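Local coordinates for protein prophage lambdalm01, antigen B (Listeria monocytogenes, PDB 4ACV) that probably acts as a prophage-encoded tail terminator, a protein whose relatives cap the growing phage tail and end its elongation, at residues G21-S26 with E75-L80; A61-T66 with L110-T115; V94-C99 with F117-C122. All coordinates share one frame; numbering follows the deposited sequence.

Contact 1 of 3, residues G21-S26 with E75-L80. Unlike the reference sequence in segment 75-80: Met76 (reference Lys).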
loop_
_atom_site.group_PDB
_atom_site.type_symbol
_atom_site.label_atom_id
_atom_site.label_comp_id
_atom_site.label_asym_id
_atom_site.label_seq_id
_atom_site.Cartn_x
_atom_site.Cartn_y
_atom_site.Cartn_z
ATOM N N GLY B 21 0.591 -34.065 -17.164
ATOM C CA GLY B 21 -0.198 -33.259 -18.080
ATOM C C GLY B 21 0.295 -33.214 -19.517
ATOM O O GLY B 21 -0.446 -32.831 -20.419
ATOM N N GLY B 22 1.545 -33.596 -19.736
ATOM C CA GLY B 22 2.138 -33.476 -21.053
ATOM C C GLY B 22 2.340 -32.028 -21.463
ATOM O O GLY B 22 2.571 -31.732 -22.637
ATOM N N LEU B 23 2.269 -31.125 -20.492
ATOM C CA LEU B 23 2.438 -29.699 -20.763
ATOM C C LEU B 23 3.867 -29.237 -20.574
ATOM O O LEU B 23 4.550 -29.680 -19.656
ATOM C CB LEU B 23 1.534 -28.869 -19.858
ATOM C CG LEU B 23 0.073 -29.265 -19.970
ATOM C CD1 LEU B 23 -0.728 -28.537 -18.923
ATOM C CD2 LEU B 23 -0.459 -29.009 -21.404
ATOM N N ASP B 24 4.298 -28.339 -21.455
ATOM C CA ASP B 24 5.578 -27.663 -21.324
ATOM C C ASP B 24 5.396 -26.310 -20.637
ATOM O O ASP B 24 4.793 -25.390 -21.188
ATOM C CB ASP B 24 6.236 -27.471 -22.686
ATOM C CG ASP B 24 7.664 -26.970 -22.573
ATOM O OD1 ASP B 24 8.184 -26.857 -21.438
ATOM O OD2 ASP B 24 8.270 -26.691 -23.626
ATOM N N VAL B 25 5.928 -26.205 -19.429
ATOM C CA VAL B 25 5.782 -25.014 -18.620
ATOM C C VAL B 25 7.149 -24.536 -18.134
ATOM O O VAL B 25 7.971 -25.325 -17.687
ATOM C CB VAL B 25 4.873 -25.297 -17.410
ATOM C CG1 VAL B 25 4.767 -24.078 -16.504
ATOM C CG2 VAL B 25 3.496 -25.735 -17.874
ATOM N N SER B 26 7.388 -23.238 -18.236
ATOM C CA SER B 26 8.624 -22.647 -17.749
ATOM C C SER B 26 8.476 -22.207 -16.290
ATOM O O SER B 26 7.400 -21.777 -15.883
ATOM C CB SER B 26 8.992 -21.448 -18.621
ATOM O OG SER B 26 10.247 -20.909 -18.257
ATOM N N GLU B 75 -8.183 -24.629 -17.355
ATOM C CA GLU B 75 -8.739 -25.604 -16.421
ATOM C C GLU B 75 -7.903 -26.876 -16.298
ATOM O O GLU B 75 -7.856 -27.485 -15.232
ATOM C CB GLU B 75 -10.177 -25.970 -16.805
ATOM C CG GLU B 75 -11.218 -25.022 -16.237
ATOM C CD GLU B 75 -12.643 -25.449 -16.549
ATOM O OE1 GLU B 75 -12.857 -26.124 -17.581
ATOM O OE2 GLU B 75 -13.552 -25.101 -15.764
ATOM N N MET B 76 -7.257 -27.287 -17.384
ATOM C CA MET B 76 -6.385 -28.447 -17.310
ATOM C C MET B 76 -5.284 -28.146 -16.295
ATOM O O MET B 76 -5.085 -28.888 -15.333
ATOM C CB MET B 76 -5.806 -28.792 -18.688
ATOM C CG MET B 76 -4.760 -29.920 -18.697
ATOM S SD MET B 76 -4.588 -30.692 -20.321
ATOM C CE MET B 76 -2.943 -31.381 -20.286
ATOM N N ILE B 77 -4.597 -27.030 -16.498
ATOM C CA ILE B 77 -3.513 -26.648 -15.619
ATOM C C ILE B 77 -4.025 -26.517 -14.198
ATOM O O ILE B 77 -3.451 -27.065 -13.256
ATOM C CB ILE B 77 -2.887 -25.325 -16.080
ATOM C CG1 ILE B 77 -2.164 -25.530 -17.418
ATOM C CG2 ILE B 77 -1.949 -24.777 -14.997
ATOM C CD1 ILE B 77 -1.718 -24.247 -18.115
ATOM N N ASP B 78 -5.123 -25.788 -14.063
ATOM C CA ASP B 78 -5.694 -25.473 -12.768
ATOM C C ASP B 78 -6.021 -26.743 -11.983
ATOM O O ASP B 78 -5.772 -26.832 -10.782
ATOM C CB ASP B 78 -6.963 -24.658 -12.973
ATOM C CG ASP B 78 -7.459 -24.025 -11.701
ATOM O OD1 ASP B 78 -6.977 -22.929 -11.371
ATOM O OD2 ASP B 78 -8.345 -24.613 -11.043
ATOM N N THR B 79 -6.583 -27.729 -12.670
ATOM C CA THR B 79 -7.006 -28.961 -12.024
ATOM C C THR B 79 -5.823 -29.847 -11.629
ATOM O O THR B 79 -5.829 -30.460 -10.565
ATOM C CB THR B 79 -7.972 -29.748 -12.926
ATOM O OG1 THR B 79 -9.139 -28.952 -13.178
ATOM C CG2 THR B 79 -8.370 -31.067 -12.271
ATOM N N LEU B 80 -4.812 -29.919 -12.485
ATOM C CA LEU B 80 -3.621 -30.689 -12.160
ATOM C C LEU B 80 -2.931 -30.150 -10.905
ATOM O O LEU B 80 -2.584 -30.912 -10.005
ATOM C CB LEU B 80 -2.655 -30.725 -13.343
ATOM C CG LEU B 80 -3.176 -31.591 -14.497
ATOM C CD1 LEU B 80 -2.301 -31.474 -15.752
ATOM C CD2 LEU B 80 -3.332 -33.048 -14.056
#

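Contact 2 of 3, residues A61-T66 with L110-T115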
loop_
_atom_site.group_PDB
_atom_site.type_symbol
_atom_site.label_atom_id
_atom_site.label_comp_id
_atom_site.label_asym_id
_atom_site.label_seq_id
_atom_site.Cartn_x
_atom_site.Cartn_y
_atom_site.Cartn_z
ATOM N N ALA B 61 2.014 -17.922 -9.175
ATOM C CA ALA B 61 0.942 -17.722 -10.141
ATOM C C ALA B 61 1.261 -18.444 -11.436
ATOM O O ALA B 61 2.422 -18.524 -11.848
ATOM C CB ALA B 61 0.732 -16.224 -10.404
ATOM N N ILE B 62 0.234 -18.979 -12.078
ATOM C CA ILE B 62 0.409 -19.541 -13.406
ATOM C C ILE B 62 -0.024 -18.527 -14.449
ATOM O O ILE B 62 -1.160 -18.054 -14.417
ATOM C CB ILE B 62 -0.399 -20.824 -13.596
ATOM C CG1 ILE B 62 0.015 -21.860 -12.554
ATOM C CG2 ILE B 62 -0.200 -21.360 -15.010
ATOM C CD1 ILE B 62 1.473 -22.271 -12.656
ATOM N N HIS B 63 0.895 -18.190 -15.354
ATOM C CA HIS B 63 0.616 -17.288 -16.464
ATOM C C HIS B 63 0.419 -18.068 -17.750
ATOM O O HIS B 63 1.355 -18.667 -18.260
ATOM C CB HIS B 63 1.754 -16.287 -16.646
ATOM C CG HIS B 63 1.905 -15.339 -15.503
ATOM N ND1 HIS B 63 1.231 -14.140 -15.438
ATOM C CD2 HIS B 63 2.645 -15.416 -14.369
ATOM C CE1 HIS B 63 1.558 -13.515 -14.322
ATOM N NE2 HIS B 63 2.414 -14.270 -13.658
ATOM N N HIS B 64 -0.805 -18.053 -18.265
ATOM C CA HIS B 64 -1.157 -18.779 -19.484
ATOM C C HIS B 64 -1.502 -17.800 -20.616
ATOM O O HIS B 64 -2.590 -17.217 -20.631
ATOM C CB HIS B 64 -2.334 -19.723 -19.195
ATOM C CG HIS B 64 -2.592 -20.738 -20.266
ATOM N ND1 HIS B 64 -1.601 -21.550 -20.780
ATOM C CD2 HIS B 64 -3.736 -21.099 -20.898
ATOM C CE1 HIS B 64 -2.122 -22.356 -21.691
ATOM N NE2 HIS B 64 -3.416 -22.105 -21.778
ATOM N N TYR B 65 -0.565 -17.612 -21.547
ATOM C CA TYR B 65 -0.783 -16.756 -22.720
ATOM C C TYR B 65 -1.154 -17.580 -23.940
ATOM O O TYR B 65 -0.456 -18.523 -24.293
ATOM C CB TYR B 65 0.474 -15.961 -23.069
ATOM C CG TYR B 65 0.919 -14.968 -22.037
ATOM C CD1 TYR B 65 1.673 -15.371 -20.942
ATOM C CD2 TYR B 65 0.613 -13.617 -22.167
ATOM C CE1 TYR B 65 2.102 -14.452 -19.991
ATOM C CE2 TYR B 65 1.036 -12.695 -21.228
ATOM C CZ TYR B 65 1.783 -13.118 -20.139
ATOM O OH TYR B 65 2.216 -12.208 -19.195
ATOM N N THR B 66 -2.233 -17.198 -24.604
ATOM C CA THR B 66 -2.699 -17.911 -25.780
ATOM C C THR B 66 -3.181 -16.912 -26.818
ATOM O O THR B 66 -3.485 -15.766 -26.491
ATOM C CB THR B 66 -3.862 -18.832 -25.422
ATOM O OG1 THR B 66 -4.782 -18.110 -24.598
ATOM C CG2 THR B 66 -3.362 -20.038 -24.658
ATOM N N LEU B 110 -2.422 -11.136 -27.479
ATOM C CA LEU B 110 -2.547 -12.354 -26.680
ATOM C C LEU B 110 -3.629 -12.220 -25.623
ATOM O O LEU B 110 -3.927 -11.122 -25.151
ATOM C CB LEU B 110 -1.207 -12.719 -26.026
ATOM C CG LEU B 110 -0.064 -13.050 -26.995
ATOM C CD1 LEU B 110 1.300 -13.067 -26.295
ATOM C CD2 LEU B 110 -0.327 -14.368 -27.729
ATOM N N ILE B 111 -4.235 -13.347 -25.285
ATOM C CA ILE B 111 -5.062 -13.452 -24.093
ATOM C C ILE B 111 -4.191 -13.925 -22.909
ATOM O O ILE B 111 -3.573 -14.994 -22.936
ATOM C CB ILE B 111 -6.254 -14.401 -24.325
ATOM C CG1 ILE B 111 -7.110 -13.902 -25.503
ATOM C CG2 ILE B 111 -7.083 -14.550 -23.056
ATOM C CD1 ILE B 111 -7.635 -12.485 -25.338
ATOM N N HIS B 112 -4.116 -13.099 -21.880
ATOM C CA HIS B 112 -3.270 -13.404 -20.748
ATOM C C HIS B 112 -4.124 -13.866 -19.576
ATOM O O HIS B 112 -4.920 -13.098 -19.040
ATOM C CB HIS B 112 -2.436 -12.177 -20.363
ATOM C CG HIS B 112 -1.595 -12.381 -19.137
ATOM N ND1 HIS B 112 -0.964 -11.346 -18.485
ATOM C CD2 HIS B 112 -1.290 -13.507 -18.445
ATOM C CE1 HIS B 112 -0.307 -11.822 -17.440
ATOM N NE2 HIS B 112 -0.489 -13.129 -17.396
ATOM N N ALA B 113 -3.966 -15.130 -19.198
ATOM C CA ALA B 113 -4.661 -15.678 -18.035
ATOM C C ALA B 113 -3.699 -15.904 -16.877
ATOM O O ALA B 113 -2.646 -16.513 -17.025
ATOM C CB ALA B 113 -5.382 -16.962 -18.385
ATOM N N LYS B 114 -4.084 -15.399 -15.716
ATOM C CA LYS B 114 -3.252 -15.455 -14.543
ATOM C C LYS B 114 -4.029 -16.082 -13.389
ATOM O O LYS B 114 -5.086 -15.590 -13.006
ATOM C CB LYS B 114 -2.794 -14.046 -14.176
ATOM C CG LYS B 114 -1.941 -14.000 -12.950
ATOM C CD LYS B 114 -1.582 -12.573 -12.593
ATOM C CE LYS B 114 -0.839 -12.542 -11.268
ATOM N NZ LYS B 114 -0.412 -11.175 -10.922
ATOM N N THR B 115 -3.489 -17.166 -12.840
ATOM C CA THR B 115 -4.128 -17.887 -11.749
ATOM C C THR B 115 -3.180 -17.984 -10.561
ATOM O O THR B 115 -2.074 -18.501 -10.684
ATOM C CB THR B 115 -4.508 -19.309 -12.189
ATOM O OG1 THR B 115 -5.396 -19.244 -13.314
ATOM C CG2 THR B 115 -5.155 -20.074 -11.032
HETATM O O HOH W 1 -3.445 -19.212 -15.608
#

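Contact 3 of 3, residues V94-C99 with F117-C122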
loop_
_atom_site.group_PDB
_atom_site.type_symbol
_atom_site.label_atom_id
_atom_site.label_comp_id
_atom_site.label_asym_id
_atom_site.label_seq_id
_atom_site.Cartn_x
_atom_site.Cartn_y
_atom_site.Cartn_z
ATOM N N VAL B 94 0.122 -30.120 2.116
ATOM C CA VAL B 94 -1.046 -30.157 2.985
ATOM C C VAL B 94 -2.293 -29.597 2.309
ATOM O O VAL B 94 -3.401 -30.042 2.582
ATOM C CB VAL B 94 -0.766 -29.397 4.310
ATOM C CG1 VAL B 94 -2.025 -29.283 5.147
ATOM C CG2 VAL B 94 0.331 -30.095 5.086
ATOM N N ALA B 95 -2.115 -28.633 1.419
ATOM C CA ALA B 95 -3.252 -27.987 0.769
ATOM C C ALA B 95 -2.829 -27.115 -0.400
ATOM O O ALA B 95 -1.795 -26.456 -0.353
ATOM C CB ALA B 95 -4.033 -27.156 1.769
ATOM N N VAL B 96 -3.650 -27.114 -1.441
ATOM C CA VAL B 96 -3.459 -26.248 -2.593
ATOM C C VAL B 96 -4.691 -25.364 -2.715
ATOM O O VAL B 96 -5.802 -25.865 -2.828
ATOM C CB VAL B 96 -3.287 -27.072 -3.893
ATOM C CG1 VAL B 96 -3.086 -26.148 -5.095
ATOM C CG2 VAL B 96 -2.127 -28.080 -3.753
ATOM N N ARG B 97 -4.488 -24.052 -2.674
ATOM C CA ARG B 97 -5.585 -23.093 -2.673
ATOM C C ARG B 97 -5.427 -22.038 -3.760
ATOM O O ARG B 97 -4.318 -21.571 -4.017
ATOM C CB ARG B 97 -5.630 -22.337 -1.338
ATOM C CG ARG B 97 -5.995 -23.142 -0.130
ATOM C CD ARG B 97 -6.006 -22.229 1.089
ATOM N NE ARG B 97 -5.491 -22.889 2.287
ATOM C CZ ARG B 97 -4.198 -23.036 2.574
ATOM N NH1 ARG B 97 -3.270 -22.585 1.742
ATOM N NH2 ARG B 97 -3.832 -23.644 3.697
ATOM N N HIS B 98 -6.537 -21.650 -4.381
ATOM C CA HIS B 98 -6.561 -20.395 -5.114
ATOM C C HIS B 98 -6.484 -19.316 -4.063
ATOM O O HIS B 98 -7.184 -19.355 -3.057
ATOM C CB HIS B 98 -7.844 -20.210 -5.914
ATOM C CG HIS B 98 -8.009 -21.194 -7.028
ATOM N ND1 HIS B 98 -7.116 -21.291 -8.072
ATOM C CD2 HIS B 98 -8.977 -22.105 -7.274
ATOM C CE1 HIS B 98 -7.522 -22.230 -8.906
ATOM N NE2 HIS B 98 -8.644 -22.744 -8.442
ATOM N N CYS B 99 -5.612 -18.354 -4.303
ATOM C CA CYS B 99 -5.398 -17.297 -3.364
ATOM C C CYS B 99 -4.726 -16.164 -4.094
ATOM O O CYS B 99 -3.687 -16.351 -4.728
ATOM C CB CYS B 99 -4.508 -17.795 -2.227
ATOM S SG CYS B 99 -4.113 -16.525 -1.012
ATOM N N PHE B 117 -2.034 -19.179 -6.759
ATOM C CA PHE B 117 -2.133 -20.259 -5.786
ATOM C C PHE B 117 -1.361 -19.988 -4.509
ATOM O O PHE B 117 -0.370 -19.245 -4.484
ATOM C CB PHE B 117 -1.593 -21.558 -6.387
ATOM C CG PHE B 117 -2.442 -22.118 -7.490
ATOM C CD1 PHE B 117 -3.555 -22.904 -7.195
ATOM C CD2 PHE B 117 -2.130 -21.870 -8.819
ATOM C CE1 PHE B 117 -4.343 -23.433 -8.211
ATOM C CE2 PHE B 117 -2.910 -22.397 -9.841
ATOM C CZ PHE B 117 -4.018 -23.180 -9.536
ATOM N N GLU B 118 -1.831 -20.618 -3.448
ATOM C CA GLU B 118 -1.083 -20.699 -2.210
ATOM C C GLU B 118 -1.044 -22.157 -1.821
ATOM O O GLU B 118 -2.082 -22.797 -1.710
ATOM C CB GLU B 118 -1.771 -19.915 -1.102
ATOM C CG GLU B 118 -1.116 -20.111 0.247
ATOM C CD GLU B 118 -1.791 -19.317 1.334
ATOM O OE1 GLU B 118 -2.742 -19.842 1.954
ATOM O OE2 GLU B 118 -1.376 -18.163 1.558
ATOM N N VAL B 119 0.152 -22.688 -1.623
ATOM C CA VAL B 119 0.275 -24.051 -1.142
ATOM C C VAL B 119 0.882 -24.092 0.245
ATOM O O VAL B 119 1.799 -23.340 0.550
ATOM C CB VAL B 119 1.111 -24.940 -2.085
ATOM C CG1 VAL B 119 0.443 -25.032 -3.445
ATOM C CG2 VAL B 119 2.527 -24.415 -2.192
ATOM N N SER B 120 0.343 -24.982 1.077
ATOM C CA SER B 120 0.875 -25.254 2.403
ATOM C C SER B 120 1.661 -26.551 2.382
ATOM O O SER B 120 1.171 -27.597 1.938
ATOM C CB SER B 120 -0.244 -25.360 3.439
ATOM O OG SER B 120 -0.806 -24.090 3.706
ATOM N N ILE B 121 2.889 -26.466 2.872
ATOM C CA ILE B 121 3.776 -27.608 2.950
ATOM C C ILE B 121 4.225 -27.836 4.398
ATOM O O ILE B 121 4.608 -26.907 5.112
ATOM C CB ILE B 121 4.977 -27.418 2.008
ATOM C CG1 ILE B 121 4.472 -27.288 0.573
ATOM C CG2 ILE B 121 5.978 -28.565 2.164
ATOM C CD1 ILE B 121 5.557 -27.146 -0.457
ATOM N N CYS B 122 4.166 -29.084 4.832
ATOM C CA CYS B 122 4.476 -29.402 6.216
ATOM C C CYS B 122 5.718 -30.272 6.315
ATOM O O CYS B 122 6.012 -31.051 5.407
ATOM C CB CYS B 122 3.288 -30.102 6.886
ATOM S SG CYS B 122 3.538 -30.493 8.632
HETATM O O HOH W 2 -0.940 -16.426 -4.294
#

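Contact 1 of 3, residues G21-S26 with E75-L80
Leu23 and Met76 reach for each other tip to tip where the loop after helix 6-19 leans against helix 71-82, the helix that lies on the antiparallel sheet of this tail-terminator-like fold. The contact illustrates how a helix on a sheet can be flanked by a loop without a single hydrogen bond passing between the two: it rests on apolar carbon contacts, one of them to the backbone of Gly21. Helix 6-19 has just ended; Gly22, with its positive phi, is the first residue to leave the helical course, and Leu23 after it points toward helix 71-82.

The Leu23 side chain can be followed outward. Its CB leads to a CG placed opposite the carbonyl carbon (chi1 -56°), and from there the branch divides. CD2 turns to the methionine, 3.6 Å from Met76 CE, although the placement of that methyl is doubtful. CD1, continuing the chain away from CA (chi2 173°), reaches Ile77 CG1 at 3.7 Å while remaining near the methionine methyl. The forked end thus rests on two consecutive residues of the helix. Met76, where the reference sequence has lysine, comes to meet it as an extended chain along the exposed side, its CG turned away from its own backbone N (chi1 174°). Ile77 works from the buried side, since it also packs on Thr38, Ile62 and His64 of the sheet.

One turn further along, Leu80 also packs on Met16 and Leu17, so its side chain lies between the loop and helix 6-19. Its CD1 is set against the backbone of the loop, 3.6 Å from Gly21 CA.

Contact 2 of 3, residues A61-T66 with L110-T115
Two histidines on adjacent strands are joined ring to ring by a hydrogen bond: His63 ND1 and His112 NE2 lie 2.8 Å apart in a nearly straight line (177°), with ND1 at the edge of the His112 ring and in its plane. Tyr65 covers a face of the same imidazole as an offset stack, centroids 4.0 Å apart and planes at 16°, with its OH displaced toward the histidine rim. His112 reaches this position with CG anti to its backbone N (chi1 176°). Glu41 hydrogen-bonds to His63 NE2 and Glu107 to His112 ND1, and a carboxylate at each end may draw positive charge into the pair.

The three rings line one face of an antiparallel sheet, where His63 pairs with Lys114 and Tyr65 with His112 as non-hydrogen-bonded pairs. The hydrogen-bonded pairs alternate with them: Ile62 with Thr115, His64 with Ala113, Thr66 with Ile111. Among their bonds, Ile62 N to Thr115 O and His64 N to Ala113 O are both short at 2.7 Å. The extended Lys114 chain runs alongside His63, its CD 3.7 Å from His63 CE1. On the other face, toward helix 71-82, a water donates to Ile62 O at 2.8 Å and hydrogen-bonds with Thr115 OG1 at 3.0 Å.

Contact 3 of 3, residues V94-C99 with F117-C122
A classic beta bulge opens this antiparallel pairing of strands 92-99 and 110-122: two residues, Val94 and Ala95, sit across from the single Ser120. Their amides converge on Ser120 O, Val94 N at 2.7 Å and Ala95 N in a weak bond at 3.5 Å. Past the bulge Arg97 and Glu118 form a hydrogen-bonded pair.

The Glu118 chain, with CG anti to the backbone N (chi1 173°), runs out extended beside Arg97 on the face they share with Ala95 and Ser120. Arg97 NH1 makes a salt bridge to Glu118 OE1 at 2.8 Å, although the guanidinium and carboxylate planes stand 90° apart. Arg97 NH2 donates to Ser120 OG at 3.1 Å, and because this oxygen lies in the guanidinium plane, the two partners together fix the rotation of the group. None of the acceptors is Arg97's alone: Glu118 also bridges to Lys57 and Arg59, while Ser120 OG hydrogen-bonds Glu48.

The opposite side is largely apolar. Val96 CG2 lies beside Val119 CG1, and Val96 CG1 touches Phe117 CD1 at 3.9 Å, beneath Ile81 of helix 71-82. The His98 ring runs obliquely beside Phe117, its CE1 3.5 Å from Phe117 CE1, while its NE2 weakly hydrogen-bonds Asp78. At the Cys99 end a water links the strands, donating to Cys99 O at 2.8 Å and to Phe117 O at 2.9 Å.

How the contacts relate
The three contacts grade from surface to interior: contact 1 is a surface contact, contact 3 is partly buried, and contact 2 is buried. Contacts 2 and 3 share strand 110-122 but use separate lengths of it, their centres about 20 Å apart on opposite sides of the chain's centre. Helix 71-82 of contact 1 touches both, Asp78 packing on Thr115 of contact 2 and Phe117 of contact 3. Chemistry follows place. The loop and helix meet through apolar carbon contacts without hydrogen bonds, whereas each strand pair adds side-chain interactions to the backbone ladder, a histidine-aromatic cluster in contact 2 and an ionic group in contact 3.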